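Local structure of beta-1,3-1,4-glucanase (5H4R) at residues A[140-152]-A[183-195]. The protein hydrolyses mixed-linkage beta-1,3-1,4-glucans such as lichenan, as a glycoside hydrolase of family 5. The protein carries 1 engineered substitution. Sequence-based numbering, arbitrary orientation.
Sequences IHHDIMPGYYYPN and FEAVNQPRLTGSR. Engineered in segment 183-195: Q188 (natural residue Glu). With BGC (beta-D-glucopyranose), chain B; BGC (beta-D-glucopyranose), chain C; BGC (beta-D-glucopyranose), chain D.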
ATOM      1  N   ILE A 140       0.821   5.852  -7.415  1.00  9.96           N
ATOM      2  CA  ILE A 140       0.079   7.119  -7.382  1.00  9.87           C
ATOM      3  C   ILE A 140      -0.779   7.119  -6.116  1.00 10.09           C
ATOM      4  O   ILE A 140      -1.594   6.206  -5.928  1.00  9.36           O
ATOM      5  CB  ILE A 140      -0.812   7.261  -8.634  1.00  9.45           C
ATOM      6  CG1 ILE A 140       0.016   7.368  -9.920  1.00 10.21           C
ATOM      7  CG2 ILE A 140      -1.812   8.441  -8.482  1.00 11.24           C
ATOM      8  CD1 ILE A 140      -0.789   7.440 -11.199  1.00 10.59           C
ATOM      9  N   HIS A 141      -0.623   8.128  -5.231  1.00  8.68           N
ATOM     10  CA  HIS A 141      -1.267   8.069  -3.929  1.00  8.47           C
ATOM     11  C   HIS A 141      -2.421   9.062  -3.862  1.00 11.26           C
ATOM     12  O   HIS A 141      -3.510   8.768  -4.400  1.00  9.77           O
ATOM     13  CB  HIS A 141      -0.208   8.227  -2.831  1.00  9.88           C
ATOM     14  CG  HIS A 141      -0.600   7.576  -1.554  1.00  8.26           C
ATOM     15  ND1 HIS A 141      -0.501   6.210  -1.350  1.00  7.82           N
ATOM     16  CD2 HIS A 141      -1.126   8.098  -0.416  1.00  8.13           C
ATOM     17  CE1 HIS A 141      -0.925   5.932  -0.130  1.00  6.94           C
ATOM     18  NE2 HIS A 141      -1.298   7.060   0.459  1.00  7.46           N
ATOM     19  N   HIS A 142      -2.275  10.211  -3.183  1.00  9.85           N
ATOM     20  CA  HIS A 142      -3.396  11.132  -2.918  1.00  9.58           C
ATOM     21  C   HIS A 142      -3.623  12.076  -4.096  1.00 10.71           C
ATOM     22  O   HIS A 142      -3.573  13.300  -3.965  1.00 11.24           O
ATOM     23  CB  HIS A 142      -3.189  11.974  -1.664  1.00  9.49           C
ATOM     24  CG  HIS A 142      -3.147  11.220  -0.378  1.00 10.29           C
ATOM     25  ND1 HIS A 142      -4.105  10.298  -0.002  1.00 13.63           N
ATOM     26  CD2 HIS A 142      -2.275  11.300   0.660  1.00 13.30           C
ATOM     27  CE1 HIS A 142      -3.802   9.820   1.197  1.00 12.08           C
ATOM     28  NE2 HIS A 142      -2.704  10.422   1.623  1.00 11.88           N
ATOM     29  N   ASP A 143      -3.922  11.472  -5.248  1.00 10.93           N
ATOM     30  CA  ASP A 143      -4.222  12.174  -6.487  1.00  9.13           C
ATOM     31  C   ASP A 143      -5.646  11.892  -6.959  1.00 10.50           C
ATOM     32  O   ASP A 143      -5.946  12.002  -8.147  1.00 10.59           O
ATOM     33  CB  ASP A 143      -3.236  11.780  -7.587  1.00  8.50           C
ATOM     34  CG  ASP A 143      -1.807  12.218  -7.299  1.00 10.65           C
ATOM     35  OD1 ASP A 143      -1.610  13.144  -6.500  1.00  9.85           O
ATOM     36  OD2 ASP A 143      -0.882  11.669  -7.938  1.00 10.77           O
ATOM     37  N   ILE A 144      -6.553  11.553  -6.043  1.00 10.36           N
ATOM     38  CA  ILE A 144      -7.891  11.105  -6.421  1.00  9.93           C
ATOM     39  C   ILE A 144      -8.791  12.341  -6.394  1.00 14.93           C
ATOM     40  O   ILE A 144      -9.404  12.685  -5.381  1.00 16.77           O
ATOM     41  CB  ILE A 144      -8.392   9.982  -5.517  1.00  9.65           C
ATOM     42  CG1 ILE A 144      -7.322   8.887  -5.373  1.00 11.19           C
ATOM     43  CG2 ILE A 144      -9.716   9.420  -6.055  1.00 15.30           C
ATOM     44  CD1 ILE A 144      -6.886   8.217  -6.684  1.00 12.75           C
ATOM     45  N   MET A 145      -8.874  13.014  -7.537  1.00 10.68           N
ATOM     46  CA  MET A 145      -9.664  14.231  -7.659  1.00 13.82           C
ATOM     47  C   MET A 145      -9.951  14.472  -9.132  1.00 14.98           C
ATOM     48  O   MET A 145      -9.142  14.102  -9.992  1.00 15.42           O
ATOM     49  CB  MET A 145      -8.923  15.423  -7.035  1.00 25.80           C
ATOM     50  CG  MET A 145      -7.441  15.427  -7.270  1.00 36.84           C
ATOM     51  SD  MET A 145      -6.494  16.416  -6.063  1.00 32.31           S
ATOM     52  CE  MET A 145      -7.148  18.001  -6.514  1.00 29.85           C
ATOM     53  N   PRO A 146     -11.079  15.090  -9.455  1.00 15.03           N
ATOM     54  CA  PRO A 146     -11.354  15.422 -10.851  1.00 16.83           C
ATOM     55  C   PRO A 146     -10.224  16.260 -11.438  1.00 17.88           C
ATOM     56  O   PRO A 146      -9.705  17.172 -10.801  1.00 21.84           O
ATOM     57  CB  PRO A 146     -12.674  16.199 -10.772  1.00 24.88           C
ATOM     58  CG  PRO A 146     -13.318  15.698  -9.505  1.00 21.41           C
ATOM     59  CD  PRO A 146     -12.175  15.508  -8.559  1.00 18.14           C
ATOM     60  N   GLY A 147      -9.821  15.922 -12.652  1.00 23.23           N
ATOM     61  CA  GLY A 147      -8.696  16.572 -13.273  1.00 24.77           C
ATOM     62  C   GLY A 147      -7.397  15.817 -13.131  1.00 19.61           C
ATOM     63  O   GLY A 147      -6.464  16.072 -13.901  1.00 17.64           O
ATOM     64  N   TYR A 148      -7.315  14.896 -12.163  1.00 14.32           N
ATOM     65  CA  TYR A 148      -6.184  13.981 -12.064  1.00 11.13           C
ATOM     66  C   TYR A 148      -6.754  12.576 -12.219  1.00 11.13           C
ATOM     67  O   TYR A 148      -7.298  12.263 -13.279  1.00 12.88           O
ATOM     68  CB  TYR A 148      -5.376  14.259 -10.793  1.00 10.50           C
ATOM     69  CG  TYR A 148      -4.867  15.683 -10.759  1.00 13.33           C
ATOM     70  CD1 TYR A 148      -3.825  16.083 -11.582  1.00 17.30           C
ATOM     71  CD2 TYR A 148      -5.432  16.625  -9.928  1.00 20.64           C
ATOM     72  CE1 TYR A 148      -3.369  17.392 -11.578  1.00 16.54           C
ATOM     73  CE2 TYR A 148      -4.969  17.938  -9.910  1.00 23.75           C
ATOM     74  CZ  TYR A 148      -3.943  18.307 -10.738  1.00 17.25           C
ATOM     75  OH  TYR A 148      -3.477  19.611 -10.735  1.00 21.17           O
ATOM     76  N   TYR A 149      -6.652  11.719 -11.196  1.00 10.84           N
ATOM     77  CA  TYR A 149      -7.228  10.369 -11.236  1.00 11.92           C
ATOM     78  C   TYR A 149      -8.632  10.445 -10.643  1.00 13.05           C
ATOM     79  O   TYR A 149      -8.793  10.747  -9.456  1.00 14.15           O
ATOM     80  CB  TYR A 149      -6.358   9.369 -10.461  1.00 10.78           C
ATOM     81  CG  TYR A 149      -6.792   7.922 -10.606  1.00 11.16           C
ATOM     82  CD1 TYR A 149      -8.015   7.485 -10.107  1.00 12.56           C
ATOM     83  CD2 TYR A 149      -5.984   6.993 -11.276  1.00 11.83           C
ATOM     84  CE1 TYR A 149      -8.423   6.176 -10.252  1.00 14.56           C
ATOM     85  CE2 TYR A 149      -6.388   5.680 -11.414  1.00 12.92           C
ATOM     86  CZ  TYR A 149      -7.597   5.280 -10.896  1.00 12.93           C
ATOM     87  OH  TYR A 149      -7.989   3.968 -11.044  1.00 19.59           O
ATOM     88  N   TYR A 150      -9.653  10.206 -11.461  1.00 11.98           N
ATOM     89  CA  TYR A 150     -10.996  10.124 -10.900  1.00 11.68           C
ATOM     90  C   TYR A 150     -11.815   9.056 -11.631  1.00 15.12           C
ATOM     91  O   TYR A 150     -12.012   9.147 -12.853  1.00 13.45           O
ATOM     92  CB  TYR A 150     -11.705  11.484 -10.944  1.00 12.47           C
ATOM     93  CG  TYR A 150     -12.734  11.618  -9.855  1.00 12.79           C
ATOM     94  CD1 TYR A 150     -12.341  11.737  -8.512  1.00 13.75           C
ATOM     95  CD2 TYR A 150     -14.096  11.554 -10.138  1.00 15.51           C
ATOM     96  CE1 TYR A 150     -13.270  11.835  -7.501  1.00 14.46           C
ATOM     97  CE2 TYR A 150     -15.030  11.642  -9.138  1.00 18.45           C
ATOM     98  CZ  TYR A 150     -14.619  11.792  -7.819  1.00 15.53           C
ATOM     99  OH  TYR A 150     -15.594  11.860  -6.857  1.00 18.86           O
ATOM    100  N   PRO A 151     -12.333   8.035 -10.918  1.00 12.12           N
ATOM    101  CA  PRO A 151     -12.916   6.867 -11.613  1.00 12.66           C
ATOM    102  C   PRO A 151     -14.414   6.961 -11.879  1.00 13.83           C
ATOM    103  O   PRO A 151     -15.232   6.257 -11.274  1.00 14.16           O
ATOM    104  CB  PRO A 151     -12.586   5.728 -10.650  1.00 12.00           C
ATOM    105  CG  PRO A 151     -12.727   6.377  -9.286  1.00 13.36           C
ATOM    106  CD  PRO A 151     -12.151   7.766  -9.471  1.00 11.47           C
ATOM    107  N   ASN A 152     -14.807   7.837 -12.802  1.00 14.60           N
ATOM    108  CA  ASN A 152     -16.160   7.784 -13.322  1.00 15.89           C
ATOM    109  C   ASN A 152     -16.150   8.207 -14.783  1.00 16.67           C
ATOM    110  O   ASN A 152     -15.136   8.670 -15.314  1.00 16.73           O
ATOM    111  CB  ASN A 152     -17.142   8.602 -12.456  1.00 19.18           C
ATOM    112  CG  ASN A 152     -16.901  10.105 -12.481  1.00 25.39           C
ATOM    113  OD1 ASN A 152     -16.078  10.637 -13.235  1.00 17.44           O
ATOM    114  ND2 ASN A 152     -17.664  10.810 -11.634  1.00 23.46           N
ATOM    115  N   PHE A 183       5.706  -1.568  -9.431  1.00  8.99           N
ATOM    116  CA  PHE A 183       4.839  -0.413  -9.656  1.00  8.65           C
ATOM    117  C   PHE A 183       3.424  -0.771  -9.227  1.00  8.15           C
ATOM    118  O   PHE A 183       2.897  -1.816  -9.632  1.00  9.79           O
ATOM    119  CB  PHE A 183       4.785   0.012 -11.128  1.00  7.18           C
ATOM    120  CG  PHE A 183       6.113   0.391 -11.737  1.00  9.36           C
ATOM    121  CD1 PHE A 183       7.185   0.796 -10.962  1.00  9.43           C
ATOM    122  CD2 PHE A 183       6.269   0.344 -13.111  1.00 11.56           C
ATOM    123  CE1 PHE A 183       8.390   1.161 -11.562  1.00  9.39           C
ATOM    124  CE2 PHE A 183       7.460   0.722 -13.702  1.00  9.16           C
ATOM    125  CZ  PHE A 183       8.520   1.123 -12.926  1.00 10.51           C
ATOM    126  N   GLU A 184       2.793   0.138  -8.501  1.00  8.60           N
ATOM    127  CA  GLU A 184       1.414  -0.003  -8.030  1.00  9.13           C
ATOM    128  C   GLU A 184       0.564   1.084  -8.677  1.00  7.09           C
ATOM    129  O   GLU A 184       0.817   2.267  -8.451  1.00  9.48           O
ATOM    130  CB  GLU A 184       1.373   0.115  -6.494  1.00  9.07           C
ATOM    131  CG  GLU A 184      -0.029   0.137  -5.892  1.00  9.27           C
ATOM    132  CD  GLU A 184      -0.017   0.529  -4.421  1.00 15.47           C
ATOM    133  OE1 GLU A 184       0.692  -0.140  -3.639  1.00 13.80           O
ATOM    134  OE2 GLU A 184      -0.668   1.550  -4.047  1.00 15.87           O
ATOM    135  N   ALA A 185      -0.463   0.682  -9.437  1.00  7.84           N
ATOM    136  CA  ALA A 185      -1.154   1.589 -10.350  1.00  9.06           C
ATOM    137  C   ALA A 185      -1.591   2.868  -9.664  1.00 11.38           C
ATOM    138  O   ALA A 185      -1.407   3.979 -10.180  1.00  9.97           O
ATOM    139  CB  ALA A 185      -2.370   0.877 -10.932  1.00  7.96           C
ATOM    140  N   VAL A 186      -2.253   2.705  -8.523  1.00  9.16           N
ATOM    141  CA  VAL A 186      -2.906   3.794  -7.817  1.00  9.38           C
ATOM    142  C   VAL A 186      -3.224   3.217  -6.451  1.00  8.01           C
ATOM    143  O   VAL A 186      -3.321   1.991  -6.297  1.00  8.67           O
ATOM    144  CB  VAL A 186      -4.180   4.258  -8.576  1.00  9.58           C
ATOM    145  CG1 VAL A 186      -5.190   3.151  -8.726  1.00  7.90           C
ATOM    146  CG2 VAL A 186      -4.808   5.469  -7.899  1.00 10.51           C
ATOM    147  N   ASN A 187      -3.386   4.092  -5.465  1.00 10.40           N
ATOM    148  CA  ASN A 187      -3.532   3.694  -4.072  1.00  8.45           C
ATOM    149  C   ASN A 187      -4.944   3.223  -3.744  1.00  7.54           C
ATOM    150  O   ASN A 187      -5.189   2.018  -3.634  1.00 10.34           O
ATOM    151  CB  ASN A 187      -3.097   4.880  -3.199  1.00  8.63           C
ATOM    152  CG  ASN A 187      -3.259   4.630  -1.756  1.00  9.28           C
ATOM    153  OD1 ASN A 187      -2.812   3.608  -1.247  1.00 10.88           O
ATOM    154  ND2 ASN A 187      -3.878   5.578  -1.048  1.00  9.98           N
ATOM    155  N   GLN A 188      -5.889   4.149  -3.617  1.00  8.81           N
ATOM    156  CA  GLN A 188      -7.255   3.825  -3.178  1.00  7.79           C
ATOM    157  C   GLN A 188      -8.238   4.527  -4.110  1.00 10.44           C
ATOM    158  O   GLN A 188      -8.912   5.497  -3.741  1.00 11.25           O
ATOM    159  CB  GLN A 188      -7.480   4.201  -1.713  1.00  9.24           C
ATOM    160  CG  GLN A 188      -6.652   3.345  -0.819  1.00  8.96           C
ATOM    161  CD  GLN A 188      -6.850   3.553   0.654  1.00 14.98           C
ATOM    162  OE1 GLN A 188      -6.639   2.618   1.422  1.00 19.69           O
ATOM    163  NE2 GLN A 188      -7.179   4.774   1.067  1.00 11.97           N
ATOM    164  N   PRO A 189      -8.352   4.047  -5.339  1.00  9.00           N
ATOM    165  CA  PRO A 189      -9.205   4.731  -6.323  1.00  8.51           C
ATOM    166  C   PRO A 189     -10.664   4.638  -5.911  1.00  8.80           C
ATOM    167  O   PRO A 189     -11.162   3.556  -5.597  1.00  8.96           O
ATOM    168  CB  PRO A 189      -8.931   3.970  -7.627  1.00  9.53           C
ATOM    169  CG  PRO A 189      -8.533   2.622  -7.193  1.00  8.16           C
ATOM    170  CD  PRO A 189      -7.786   2.798  -5.867  1.00  8.50           C
ATOM    171  N   ARG A 190     -11.348   5.781  -5.904  1.00  7.73           N
ATOM    172  CA  ARG A 190     -12.700   5.841  -5.363  1.00 10.12           C
ATOM    173  C   ARG A 190     -13.335   7.172  -5.743  1.00 11.00           C
ATOM    174  O   ARG A 190     -12.667   8.096  -6.208  1.00 12.62           O
ATOM    175  CB  ARG A 190     -12.696   5.685  -3.847  1.00  9.57           C
ATOM    176  CG  ARG A 190     -12.041   6.868  -3.132  1.00 11.26           C
ATOM    177  CD  ARG A 190     -11.613   6.515  -1.730  1.00 10.72           C
ATOM    178  NE  ARG A 190     -11.218   7.710  -1.008  1.00 10.83           N
ATOM    179  CZ  ARG A 190     -10.016   8.271  -1.079  1.00 13.79           C
ATOM    180  NH1 ARG A 190      -9.069   7.750  -1.855  1.00 14.91           N
ATOM    181  NH2 ARG A 190      -9.762   9.374  -0.402  1.00 13.84           N
ATOM    182  N   LEU A 191     -14.634   7.266  -5.496  1.00  9.30           N
ATOM    183  CA  LEU A 191     -15.344   8.524  -5.601  1.00  9.59           C
ATOM    184  C   LEU A 191     -15.167   9.193  -4.251  1.00 16.19           C
ATOM    185  O   LEU A 191     -15.245   8.522  -3.221  1.00 23.83           O
ATOM    186  CB  LEU A 191     -16.820   8.290  -5.935  1.00 10.30           C
ATOM    187  CG  LEU A 191     -17.081   7.471  -7.211  1.00 12.10           C
ATOM    188  CD1 LEU A 191     -18.553   7.095  -7.316  1.00 14.27           C
ATOM    189  CD2 LEU A 191     -16.661   8.253  -8.418  1.00 16.16           C
ATOM    190  N   THR A 192     -14.849  10.473  -4.238  1.00 17.64           N
ATOM    191  CA  THR A 192     -14.606  11.162  -2.975  1.00 15.19           C
ATOM    192  C   THR A 192     -15.753  12.105  -2.631  1.00 14.46           C
ATOM    193  O   THR A 192     -16.474  12.587  -3.500  1.00 17.13           O
ATOM    194  CB  THR A 192     -13.300  11.954  -3.003  1.00 19.26           C
ATOM    195  OG1 THR A 192     -13.394  12.961  -4.013  1.00 20.42           O
ATOM    196  CG2 THR A 192     -12.128  11.051  -3.263  1.00 23.46           C
ATOM    197  N   GLY A 193     -15.910  12.367  -1.336  1.00 15.32           N
ATOM    198  CA  GLY A 193     -16.961  13.245  -0.868  1.00 14.24           C
ATOM    199  C   GLY A 193     -18.329  12.755  -1.284  1.00 16.00           C
ATOM    200  O   GLY A 193     -19.094  13.474  -1.930  1.00 18.00           O
ATOM    201  N   SER A 194     -18.625  11.499  -0.947  1.00 14.09           N
ATOM    202  CA  SER A 194     -19.809  10.802  -1.435  1.00 12.65           C
ATOM    203  C   SER A 194     -20.117   9.670  -0.479  1.00 12.79           C
ATOM    204  O   SER A 194     -19.207   9.099   0.125  1.00 12.43           O
ATOM    205  CB  SER A 194     -19.579  10.238  -2.841  1.00 19.33           C
ATOM    206  OG  SER A 194     -20.396   9.108  -3.093  1.00 23.72           O
ATOM    207  N   ARG A 195     -21.402   9.333  -0.369  1.00 14.17           N
ATOM    208  CA  ARG A 195     -21.789   8.165   0.418  1.00 15.70           C
ATOM    209  C   ARG A 195     -21.106   6.902  -0.088  1.00 14.84           C
ATOM    210  O   ARG A 195     -20.990   5.924   0.658  1.00 15.84           O
ATOM    211  CB  ARG A 195     -23.308   7.976   0.396  1.00 19.64           C
ATOM    212  CG  ARG A 195     -23.881   7.584  -0.950  1.00 18.17           C
ATOM    213  CD  ARG A 195     -25.424   7.799  -0.916  1.00 21.45           C
ATOM    214  NE  ARG A 195     -26.067   7.616  -2.208  1.00 27.10           N
ATOM    215  CZ  ARG A 195     -25.887   8.423  -3.260  1.00 41.88           C
ATOM    216  NH1 ARG A 195     -25.063   9.472  -3.184  1.00 26.50           N
ATOM    217  NH2 ARG A 195     -26.525   8.177  -4.399  1.00 40.76           N
TER
HETATM  218  C2  BGC B   2      -4.202   5.688   2.940  1.00  6.55           C
HETATM  219  C3  BGC B   2      -3.094   6.329   3.755  1.00  6.79           C
HETATM  220  C4  BGC B   2      -3.678   6.673   5.113  1.00  9.30           C
HETATM  221  C5  BGC B   2      -3.857   5.331   5.819  1.00 10.55           C
HETATM  222  C6  BGC B   2      -4.454   5.491   7.222  1.00 11.43           C
HETATM  223  C1  BGC B   2      -5.167   4.823   3.771  1.00 14.78           C
HETATM  224  O2  BGC B   2      -3.632   4.948   1.840  1.00  8.28           O
HETATM  225  O3  BGC B   2      -2.674   7.495   3.054  1.00  9.08           O
HETATM  226  O4  BGC B   2      -2.732   7.471   5.817  1.00  9.49           O
HETATM  227  O5  BGC B   2      -4.675   4.442   5.058  1.00 13.36           O
HETATM  228  O6  BGC B   2      -5.647   6.284   7.242  1.00 11.48           O
HETATM  229  C2  BGC C   1      -9.460   5.878   5.944  1.00 14.56           C
HETATM  230  C3  BGC C   1      -8.274   6.298   5.078  1.00 12.43           C
HETATM  231  C4  BGC C   1      -7.344   5.108   4.830  1.00 13.70           C
HETATM  232  C5  BGC C   1      -8.157   3.950   4.240  1.00 12.64           C
HETATM  233  C6  BGC C   1      -7.471   2.577   4.258  1.00 30.59           C
HETATM  234  C1  BGC C   1     -10.204   4.725   5.268  1.00 13.72           C
HETATM  235  O1  BGC C   1     -11.276   4.208   6.079  1.00 23.94           O
HETATM  236  O2  BGC C   1     -10.300   7.026   6.125  1.00 20.83           O
HETATM  237  O3  BGC C   1      -7.546   7.335   5.737  1.00 17.52           O
HETATM  238  O4  BGC C   1      -6.347   5.621   3.923  1.00 15.79           O
HETATM  239  O5  BGC C   1      -9.258   3.688   5.090  1.00 24.57           O
HETATM  240  O6  BGC C   1      -8.410   1.522   3.909  1.00 18.53           O
HETATM  241  C2  BGC D   3      -2.296   9.084   7.503  1.00  8.22           C
HETATM  242  C3  BGC D   3      -2.832  10.358   8.139  1.00 10.26           C
HETATM  243  C4  BGC D   3      -3.065  11.405   7.051  1.00  7.49           C
HETATM  244  C5  BGC D   3      -3.954  10.828   5.945  1.00  9.00           C
HETATM  245  C6  BGC D   3      -4.119  11.785   4.775  1.00  9.77           C
HETATM  246  C1  BGC D   3      -3.272   8.622   6.433  1.00  8.86           C
HETATM  247  O2  BGC D   3      -2.146   8.083   8.517  1.00  9.89           O
HETATM  248  O3  BGC D   3      -1.846  10.804   9.082  1.00 10.37           O
HETATM  249  O4  BGC D   3      -3.794  12.485   7.658  1.00  9.34           O
HETATM  250  O5  BGC D   3      -3.382   9.646   5.444  1.00  7.84           O
HETATM  251  O6  BGC D   3      -5.157  11.288   3.900  1.00 13.02           O
HETATM  252  O   HOH W   1      -5.478   7.095  -3.257  1.00 16.30           O
HETATM  253  O   HOH W   2      -5.847   8.361  -1.877  1.00 22.73           O
HETATM  254  O   HOH W   3      -6.624   9.574  -1.503  1.00 10.33           O
HETATM  255  O   HOH W   4     -11.291  14.321  -4.391  1.00 21.16           O
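H141 and N187 meet in the glycan pocket, at the ends of the third and fourth strands of the TIM barrel. The N187 amide stacks on one face of the H141 ring, the two planes 22° apart. N187 ND2 lies 3.1 Å from H141 CE1, toward the rim of the ring. With CG anti to the backbone N (chi1 177°), N187 carries its amide to both ring and sugar. Both side chains hold one glucose unit: H141 NE2 hydrogen-bonds its O3 at 3.0 Å, nearly straight, and N187 ND2 donates to its O2, also at 3.0 Å. N187 OD1 accepts a hydrogen bond from R98 NH2, so both ends of the amide are held. Replacing H141 by an alanine would probably leave that O3 without this partner and the N187 amide without the ring it stacks on. Q188, engineered from the natural Glu, donates from NE2 to the glycosidic oxygen (O4) between that glucose and the next; Q188 OE1 is hydrogen-bonded to H272 ND1. The natural Asn-Glu-Pro here is the family 5 signature, whose Glu is probably the acid/base.

Behind the pocket lies a mostly apolar patch. V186 CG2 sits over the centre of the Y149 ring in a CH-pi contact, 3.9 Å from the centroid, and also touches I144 CD1. P189 CB packs against Y149 CE1 at 3.5 Å. Farther out, T192 N donates to Y150 OH (3.1 Å).

Helix 156-173 packs on I140 and Y149, helix 205-226 on Y149 and A185, and strand 237-240 borders V186 and P189.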